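Local coordinates for extracellular solute-binding protein, family 1 (Bifidobacterium longum subsp. infantis ATCC 15697, PDB 3QUF) that probably captures a solute outside the cell and hands it to a membrane transporter, as other family 1 solute-binding proteins do, at residues K48-E51 and K52-D56; K215-F218 and T219-W222; N360-Q364 and N365-W369. One frame throughout, in Å; residues are numbered along the deposited sequence.

From the N terminus the chain first meets contact 1 (48-56), the C-terminal end of helix 40-53 and the turn that leads into strand 57-63 of a beta-alpha-beta unit. Contact 2 (215-222) comes next, where the loop after helix 209-212 starts the short helix 218-221. Contact 3 (360-369) follows, where helix 355-362 stops and the chain turns into strand 367-368. The three lie in series; none nests in or crosses another. Contacts 1 and 2 sit on opposite sides of the chain's centre, their own centres about 49 Å apart, whereas contacts 2 and 3 come within about 6 Å at their nearest atoms without touching.

Contact 1: residues K48-E51 and K52-D56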
loop_
_atom_site.group_PDB
_atom_site.type_symbol
_atom_site.label_atom_id
_atom_site.label_comp_id
_atom_site.label_asym_id
_atom_site.label_seq_id
_atom_site.Cartn_x
_atom_site.Cartn_y
_atom_site.Cartn_z
ATOM N N LYS A 48 1.731 25.915 -2.155
ATOM C CA LYS A 48 1.543 27.196 -2.850
ATOM C C LYS A 48 0.087 27.623 -2.833
ATOM O O LYS A 48 -0.244 28.769 -2.494
ATOM C CB LYS A 48 2.092 27.108 -4.271
ATOM C CG LYS A 48 3.620 27.106 -4.303
ATOM C CD LYS A 48 4.168 27.086 -5.758
ATOM C CE LYS A 48 5.501 26.270 -5.904
ATOM N NZ LYS A 48 5.354 24.794 -6.292
ATOM N N GLY A 49 -0.794 26.687 -3.157
ATOM C CA GLY A 49 -2.230 26.965 -3.170
ATOM C C GLY A 49 -2.753 27.340 -1.817
ATOM O O GLY A 49 -3.514 28.291 -1.671
ATOM N N PHE A 50 -2.310 26.621 -0.795
ATOM C CA PHE A 50 -2.732 26.940 0.545
ATOM C C PHE A 50 -2.325 28.349 0.955
ATOM O O PHE A 50 -3.136 29.107 1.468
ATOM C CB PHE A 50 -2.144 25.928 1.534
ATOM C CG PHE A 50 -2.444 26.262 2.962
ATOM C CD1 PHE A 50 -3.704 26.039 3.490
ATOM C CD2 PHE A 50 -1.472 26.844 3.789
ATOM C CE1 PHE A 50 -3.990 26.334 4.851
ATOM C CE2 PHE A 50 -1.755 27.129 5.116
ATOM C CZ PHE A 50 -3.026 26.888 5.632
ATOM N N GLU A 51 -1.061 28.678 0.742
ATOM C CA GLU A 51 -0.538 30.013 1.115
ATOM C C GLU A 51 -1.315 31.126 0.432
ATOM O O GLU A 51 -1.662 32.139 1.055
ATOM C CB GLU A 51 0.955 30.088 0.786
ATOM C CG GLU A 51 1.811 29.230 1.771
ATOM C CD GLU A 51 3.292 29.056 1.352
ATOM O OE1 GLU A 51 3.656 29.268 0.171
ATOM O OE2 GLU A 51 4.091 28.637 2.219
ATOM N N LYS A 52 -1.576 30.938 -0.854
ATOM C CA LYS A 52 -2.309 31.914 -1.641
ATOM C C LYS A 52 -3.687 32.215 -1.058
ATOM O O LYS A 52 -4.147 33.369 -1.067
ATOM C CB LYS A 52 -2.452 31.368 -3.070
ATOM C CG LYS A 52 -3.066 32.274 -4.007
ATOM C CD LYS A 52 -2.555 32.062 -5.440
ATOM C CE LYS A 52 -3.092 30.913 -6.128
ATOM N NZ LYS A 52 -2.729 31.068 -7.575
ATOM N N LYS A 53 -4.340 31.171 -0.549
ATOM C CA LYS A 53 -5.712 31.264 -0.036
ATOM C C LYS A 53 -5.854 31.559 1.460
ATOM O O LYS A 53 -6.956 31.830 1.924
ATOM C CB LYS A 53 -6.478 29.995 -0.431
ATOM C CG LYS A 53 -6.306 29.732 -1.955
ATOM C CD LYS A 53 -7.453 28.962 -2.643
ATOM C CE LYS A 53 -7.348 29.006 -4.218
ATOM N NZ LYS A 53 -6.798 30.326 -4.761
ATOM N N ASN A 54 -4.733 31.588 2.200
ATOM C CA ASN A 54 -4.741 31.819 3.633
ATOM C C ASN A 54 -3.707 32.869 4.017
ATOM O O ASN A 54 -2.583 32.549 4.427
ATOM C CB ASN A 54 -4.467 30.498 4.330
ATOM C CG ASN A 54 -5.572 29.514 4.109
ATOM O OD1 ASN A 54 -6.558 29.521 4.843
ATOM N ND2 ASN A 54 -5.452 28.711 3.065
ATOM N N PRO A 55 -4.085 34.143 3.861
ATOM C CA PRO A 55 -3.113 35.211 3.935
ATOM C C PRO A 55 -2.604 35.446 5.336
ATOM O O PRO A 55 -1.564 36.048 5.489
ATOM C CB PRO A 55 -3.898 36.421 3.422
ATOM C CG PRO A 55 -5.304 36.097 3.719
ATOM C CD PRO A 55 -5.416 34.649 3.461
ATOM N N ASP A 56 -3.362 34.995 6.344
ATOM C CA ASP A 56 -3.102 35.107 7.749
ATOM C C ASP A 56 -2.149 34.017 8.260
ATOM O O ASP A 56 -1.834 33.997 9.438
ATOM C CB ASP A 56 -4.460 34.949 8.483
ATOM C CG ASP A 56 -5.191 33.600 8.168
ATOM O OD1 ASP A 56 -5.419 33.193 6.970
ATOM O OD2 ASP A 56 -5.528 32.912 9.177
#
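Asn54 lays its side-chain amide over one face of the Phe50 ring, one helical turn back, at the C-terminal end of helix 40-53, the helix of the beta-alpha-beta unit formed with strands 30-36 and 57-63. The two side chains cross at about a right angle, yet amide and ring planes differ by only 25°, so the flat groups are stacked. CB of Asn54 also sits over this face in a CH-pi contact, 4.3 Å from the Phe50 ring centroid. The ring reaches this place because CG of Phe50 stands anti to its backbone N (chi1 175°). Phenylalanine suits a buried position here: its ring also packs on Ile57 and Leu59 of the following strand and meets Phe320 edge-to-face.

The backbone bonds change character as the helix runs out. Lys52 N still gives a regular helical bond to Lys48 O at 3.0 Å, and Lys53 N bonds to Gly49 O at 3.2 Å, with a weak second bond to Phe50 O. Asn54, the first residue to leave helical geometry, gives from its own N a weak bond to Glu51 O. Lysines suit the exposed side, where their amines can stay in solvent and their positive charge is probably favourable at a helix C-terminal end. Asparagine suits the exit because its short amide can fold back on the helix end and supply an N-H there. ND2 of Asn54 donates to Phe50 O at 2.8 Å, almost straight at 171°, with the oxygen lying in the amide plane.

Contact 2: residues K215-F218 and T219-W222; sequences KSTF and TKDW
Phe218 and Trp222 lie side by side and point the same way, but their rings are turned almost perpendicular, planes 85° apart, in a T-shaped pair. The phenyl edge is aimed at the indole face: CD1 of Phe218 stands over the centre of the indole, 3.5 Å from CD2 of Trp222. Trp222 N donates to Phe218 O at 2.8 Å, tying the backbones of the two aromatics together. Both rings are buried against Leu404 and Ile211, and NE1 of Trp222 bonds to Asp208. With an alanine at Trp222, the Phe218 edge is likely to lose the face it packs on and Asp208 its indole donor.

The helix that carries Phe218, 218-221, is preceded by Thr217 at the N-cap position. With OG1 held between backbone N and carbonyl carbon (chi1 64°), the threonine accepts from Lys220 N at 2.9 Å; its short beta-hydroxyl suits the cap, reaching a first-turn N-H that has no earlier helical carbonyl. Next to the cap in sequence, Ser216 OG donates to Asp221 OD2 at 2.8 Å, arriving from above the carboxylate plane, while OD1 is taken by Tyr197. Lys220 carries its aliphatic chain past both hydroxyls, and a water bridges its NZ to Lys215 O.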
loop_
_atom_site.group_PDB
_atom_site.type_symbol
_atom_site.label_atom_id
_atom_site.label_comp_id
_atom_site.label_asym_id
_atom_site.label_seq_id
_atom_site.Cartn_x
_atom_site.Cartn_y
_atom_site.Cartn_z
ATOM N N LYS A 215 -4.507 -11.495 19.457
ATOM C CA LYS A 215 -5.670 -12.401 19.457
ATOM C C LYS A 215 -5.480 -13.591 18.513
ATOM O O LYS A 215 -6.208 -14.600 18.597
ATOM C CB LYS A 215 -6.944 -11.637 19.064
ATOM C CG LYS A 215 -7.290 -10.415 19.941
ATOM C CD LYS A 215 -8.069 -10.824 21.145
ATOM C CE LYS A 215 -8.320 -9.666 22.082
ATOM N NZ LYS A 215 -9.107 -10.178 23.228
ATOM N N SER A 216 -4.517 -13.485 17.598
ATOM C CA SER A 216 -4.172 -14.576 16.711
ATOM C C SER A 216 -2.664 -14.552 16.442
ATOM O O SER A 216 -1.924 -13.744 17.018
ATOM C CB SER A 216 -4.950 -14.470 15.390
ATOM O OG SER A 216 -4.853 -15.690 14.685
ATOM N N THR A 217 -2.234 -15.434 15.559
ATOM C CA THR A 217 -0.829 -15.633 15.250
ATOM C C THR A 217 -0.645 -15.849 13.751
ATOM O O THR A 217 -1.580 -16.162 13.047
ATOM C CB THR A 217 -0.254 -16.860 15.979
ATOM O OG1 THR A 217 -0.898 -18.064 15.517
ATOM C CG2 THR A 217 -0.383 -16.687 17.518
ATOM N N PHE A 218 0.575 -15.683 13.282
ATOM C CA PHE A 218 0.906 -16.063 11.902
ATOM C C PHE A 218 0.652 -17.558 11.669
ATOM O O PHE A 218 0.181 -17.968 10.610
ATOM C CB PHE A 218 2.355 -15.690 11.572
ATOM C CG PHE A 218 2.618 -14.217 11.567
ATOM C CD1 PHE A 218 2.264 -13.439 10.479
ATOM C CD2 PHE A 218 3.228 -13.587 12.656
ATOM C CE1 PHE A 218 2.474 -12.102 10.485
ATOM C CE2 PHE A 218 3.433 -12.235 12.671
ATOM C CZ PHE A 218 3.076 -11.473 11.562
ATOM N N THR A 219 0.976 -18.398 12.656
ATOM C CA THR A 219 0.701 -19.815 12.526
ATOM C C THR A 219 -0.763 -20.105 12.300
ATOM O O THR A 219 -1.095 -20.965 11.492
ATOM C CB THR A 219 1.215 -20.581 13.756
ATOM O OG1 THR A 219 2.631 -20.411 13.804
ATOM C CG2 THR A 219 0.872 -22.081 13.657
ATOM N N LYS A 220 -1.641 -19.393 12.993
ATOM C CA LYS A 220 -3.090 -19.611 12.787
ATOM C C LYS A 220 -3.560 -19.103 11.426
ATOM O O LYS A 220 -4.273 -19.807 10.691
ATOM C CB LYS A 220 -3.923 -18.964 13.895
ATOM C CG LYS A 220 -3.868 -19.700 15.256
ATOM C CD LYS A 220 -4.647 -18.902 16.339
ATOM C CE LYS A 220 -4.136 -19.129 17.796
ATOM N NZ LYS A 220 -4.238 -17.868 18.669
ATOM N N ASP A 221 -3.172 -17.872 11.089
ATOM C CA ASP A 221 -3.813 -17.181 9.950
ATOM C C ASP A 221 -3.025 -17.130 8.665
ATOM O O ASP A 221 -3.624 -17.121 7.593
ATOM C CB ASP A 221 -4.254 -15.788 10.363
ATOM C CG ASP A 221 -5.551 -15.805 11.149
ATOM O OD1 ASP A 221 -6.495 -16.593 10.814
ATOM O OD2 ASP A 221 -5.600 -15.030 12.106
ATOM N N TRP A 222 -1.702 -17.052 8.732
ATOM C CA TRP A 222 -0.927 -17.012 7.514
ATOM C C TRP A 222 -0.659 -18.407 6.964
ATOM O O TRP A 222 -0.500 -18.550 5.766
ATOM C CB TRP A 222 0.389 -16.264 7.685
ATOM C CG TRP A 222 0.245 -14.747 7.696
ATOM C CD1 TRP A 222 -0.789 -14.011 8.227
ATOM C CD2 TRP A 222 1.155 -13.786 7.134
ATOM N NE1 TRP A 222 -0.547 -12.672 8.060
ATOM C CE2 TRP A 222 0.640 -12.505 7.403
ATOM C CE3 TRP A 222 2.368 -13.887 6.465
ATOM C CZ2 TRP A 222 1.287 -11.326 6.993
ATOM C CZ3 TRP A 222 3.028 -12.713 6.072
ATOM C CH2 TRP A 222 2.470 -11.449 6.338
HETATM O O HOH W 1 -6.878 -17.029 17.339
#

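Contact 3: residues N360-Q364 and N365-W369; sequences NYFKQ and NKFYW
Asn365 opens the second segment by turning back on the helix: N of Asn365 donates to Phe362 O at 3.1 Å, which closes a type I turn from Phe362 to Asn365. The donor lies well above the carbonyl plane and not on a lone pair. Asn365 has a positive phi of 61°, a conformation that asparagine tolerates better than most residues with a side chain. Its amide ND2 bonds to Asp116 and also to a water, which makes a weak further bond to Gln364 O.

Lys366 comes next and donates from N to Tyr361 O at 2.9 Å, a fairly straight bond. Its side chain crosses that of Tyr361 at a slant, CD of Lys366 standing 4.1 Å from CD1 of Tyr361. A lysine suits this place because its methylenes can pass the aromatic while NZ goes on to the carbonyl of Gln293.

Phe367 then begins strand 367-368, which runs parallel beside strand 295-305, and turns its ring back to the helix, CG placed between backbone N and carbonyl carbon (chi1 61°). CD1 of Phe362 approaches one face of this ring, 3.6 Å from CD1 of Phe367. The ring centroids are 5.1 Å apart and the planes meet at 35°, an oblique pair. Both phenylalanines also pack on Ile295, and Phe362 reaches Ala136 and Val138, so the apolar rings join the helix end to the sheet.

The paired bonds from Lys366 N to Tyr361 O and Asn365 N to Phe362 O, with Asn365 as the C-prime residue, form the Schellman motif that ends helix 355-362.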
loop_
_atom_site.group_PDB
_atom_site.type_symbol
_atom_site.label_atom_id
_atom_site.label_comp_id
_atom_site.label_asym_id
_atom_site.label_seq_id
_atom_site.Cartn_x
_atom_site.Cartn_y
_atom_site.Cartn_z
ATOM N N ASN A 360 -14.173 -1.005 -8.825
ATOM C CA ASN A 360 -14.773 -2.151 -8.174
ATOM C C ASN A 360 -13.972 -2.708 -7.000
ATOM O O ASN A 360 -14.465 -3.559 -6.266
ATOM C CB ASN A 360 -15.086 -3.216 -9.208
ATOM C CG ASN A 360 -16.081 -2.720 -10.232
ATOM O OD1 ASN A 360 -17.047 -2.020 -9.881
ATOM N ND2 ASN A 360 -15.811 -2.994 -11.508
ATOM N N TYR A 361 -12.732 -2.224 -6.827
ATOM C CA TYR A 361 -11.876 -2.673 -5.742
ATOM C C TYR A 361 -11.383 -1.506 -4.926
ATOM O O TYR A 361 -11.655 -1.451 -3.734
ATOM C CB TYR A 361 -10.735 -3.624 -6.254
ATOM C CG TYR A 361 -11.363 -4.810 -6.906
ATOM C CD1 TYR A 361 -11.752 -5.926 -6.157
ATOM C CD2 TYR A 361 -11.698 -4.770 -8.260
ATOM C CE1 TYR A 361 -12.403 -6.980 -6.761
ATOM C CE2 TYR A 361 -12.355 -5.840 -8.872
ATOM C CZ TYR A 361 -12.734 -6.913 -8.101
ATOM O OH TYR A 361 -13.405 -7.964 -8.697
ATOM N N PHE A 362 -10.646 -0.572 -5.512
ATOM C CA PHE A 362 -10.137 0.566 -4.742
ATOM C C PHE A 362 -11.280 1.373 -4.103
ATOM O O PHE A 362 -11.291 1.610 -2.896
ATOM C CB PHE A 362 -9.243 1.464 -5.599
ATOM C CG PHE A 362 -8.780 2.685 -4.873
ATOM C CD1 PHE A 362 -7.880 2.597 -3.848
ATOM C CD2 PHE A 362 -9.277 3.933 -5.232
ATOM C CE1 PHE A 362 -7.495 3.745 -3.157
ATOM C CE2 PHE A 362 -8.888 5.075 -4.531
ATOM C CZ PHE A 362 -7.985 4.955 -3.508
ATOM N N LYS A 363 -12.249 1.755 -4.903
ATOM C CA LYS A 363 -13.373 2.540 -4.381
ATOM C C LYS A 363 -14.295 1.747 -3.449
ATOM O O LYS A 363 -15.082 2.335 -2.728
ATOM C CB LYS A 363 -14.143 3.175 -5.519
ATOM C CG LYS A 363 -13.310 4.303 -6.192
ATOM C CD LYS A 363 -14.142 5.082 -7.240
ATOM C CE LYS A 363 -14.503 6.495 -6.752
ATOM N NZ LYS A 363 -15.511 6.459 -5.636
ATOM N N GLN A 364 -14.184 0.435 -3.466
ATOM C CA GLN A 364 -14.932 -0.445 -2.562
ATOM C C GLN A 364 -14.122 -0.889 -1.337
ATOM O O GLN A 364 -14.569 -1.783 -0.605
ATOM C CB GLN A 364 -15.397 -1.667 -3.335
ATOM C CG GLN A 364 -16.213 -1.328 -4.567
ATOM C CD GLN A 364 -17.404 -0.467 -4.259
ATOM O OE1 GLN A 364 -18.059 -0.652 -3.240
ATOM N NE2 GLN A 364 -17.688 0.493 -5.137
ATOM N N ASN A 365 -12.956 -0.269 -1.104
ATOM C CA ASN A 365 -12.111 -0.584 0.050
ATOM C C ASN A 365 -11.634 -2.029 0.071
ATOM O O ASN A 365 -11.558 -2.672 1.138
ATOM C CB ASN A 365 -12.818 -0.168 1.374
ATOM C CG ASN A 365 -13.056 1.328 1.428
ATOM O OD1 ASN A 365 -12.149 2.110 1.231
ATOM N ND2 ASN A 365 -14.301 1.721 1.589
ATOM N N LYS A 366 -11.401 -2.588 -1.109
ATOM C CA LYS A 366 -10.838 -3.926 -1.210
ATOM C C LYS A 366 -9.353 -3.865 -1.638
ATOM O O LYS A 366 -8.958 -4.533 -2.579
ATOM C CB LYS A 366 -11.631 -4.761 -2.200
ATOM C CG LYS A 366 -13.081 -4.973 -1.795
ATOM C CD LYS A 366 -13.811 -6.019 -2.639
ATOM C CE LYS A 366 -13.593 -7.484 -2.064
ATOM N NZ LYS A 366 -13.938 -8.715 -2.993
ATOM N N PHE A 367 -8.581 -3.044 -0.954
ATOM C CA PHE A 367 -7.152 -2.955 -1.146
ATOM C C PHE A 367 -6.459 -3.137 0.202
ATOM O O PHE A 367 -6.980 -2.720 1.254
ATOM C CB PHE A 367 -6.741 -1.628 -1.800
ATOM C CG PHE A 367 -7.095 -0.386 -0.987
ATOM C CD1 PHE A 367 -8.323 0.231 -1.145
ATOM C CD2 PHE A 367 -6.153 0.196 -0.152
ATOM C CE1 PHE A 367 -8.641 1.361 -0.426
ATOM C CE2 PHE A 367 -6.459 1.338 0.580
ATOM C CZ PHE A 367 -7.702 1.925 0.419
ATOM N N TYR A 368 -5.273 -3.728 0.178
ATOM C CA TYR A 368 -4.555 -4.017 1.402
ATOM C C TYR A 368 -3.066 -4.169 1.121
ATOM O O TYR A 368 -2.684 -4.540 0.030
ATOM C CB TYR A 368 -5.098 -5.301 2.064
ATOM C CG TYR A 368 -4.459 -5.622 3.384
ATOM C CD1 TYR A 368 -4.593 -4.755 4.455
ATOM C CD2 TYR A 368 -3.645 -6.764 3.556
ATOM C CE1 TYR A 368 -4.014 -5.006 5.681
ATOM C CE2 TYR A 368 -3.121 -7.062 4.767
ATOM C CZ TYR A 368 -3.275 -6.150 5.842
ATOM O OH TYR A 368 -2.715 -6.375 7.064
ATOM N N TRP A 369 -2.272 -3.892 2.142
ATOM C CA TRP A 369 -0.856 -4.184 2.180
ATOM C C TRP A 369 -0.506 -4.491 3.642
ATOM O O TRP A 369 -1.129 -3.948 4.550
ATOM C CB TRP A 369 -0.044 -2.981 1.651
ATOM C CG TRP A 369 1.380 -3.358 1.350
ATOM C CD1 TRP A 369 2.506 -2.958 2.026
ATOM C CD2 TRP A 369 1.828 -4.204 0.287
ATOM N NE1 TRP A 369 3.627 -3.519 1.452
ATOM C CE2 TRP A 369 3.230 -4.300 0.391
ATOM C CE3 TRP A 369 1.173 -4.926 -0.723
ATOM C CZ2 TRP A 369 3.985 -5.062 -0.490
ATOM C CZ3 TRP A 369 1.918 -5.669 -1.581
ATOM C CH2 TRP A 369 3.319 -5.740 -1.459
HETATM O O HOH W 2 -16.805 -0.199 1.552
#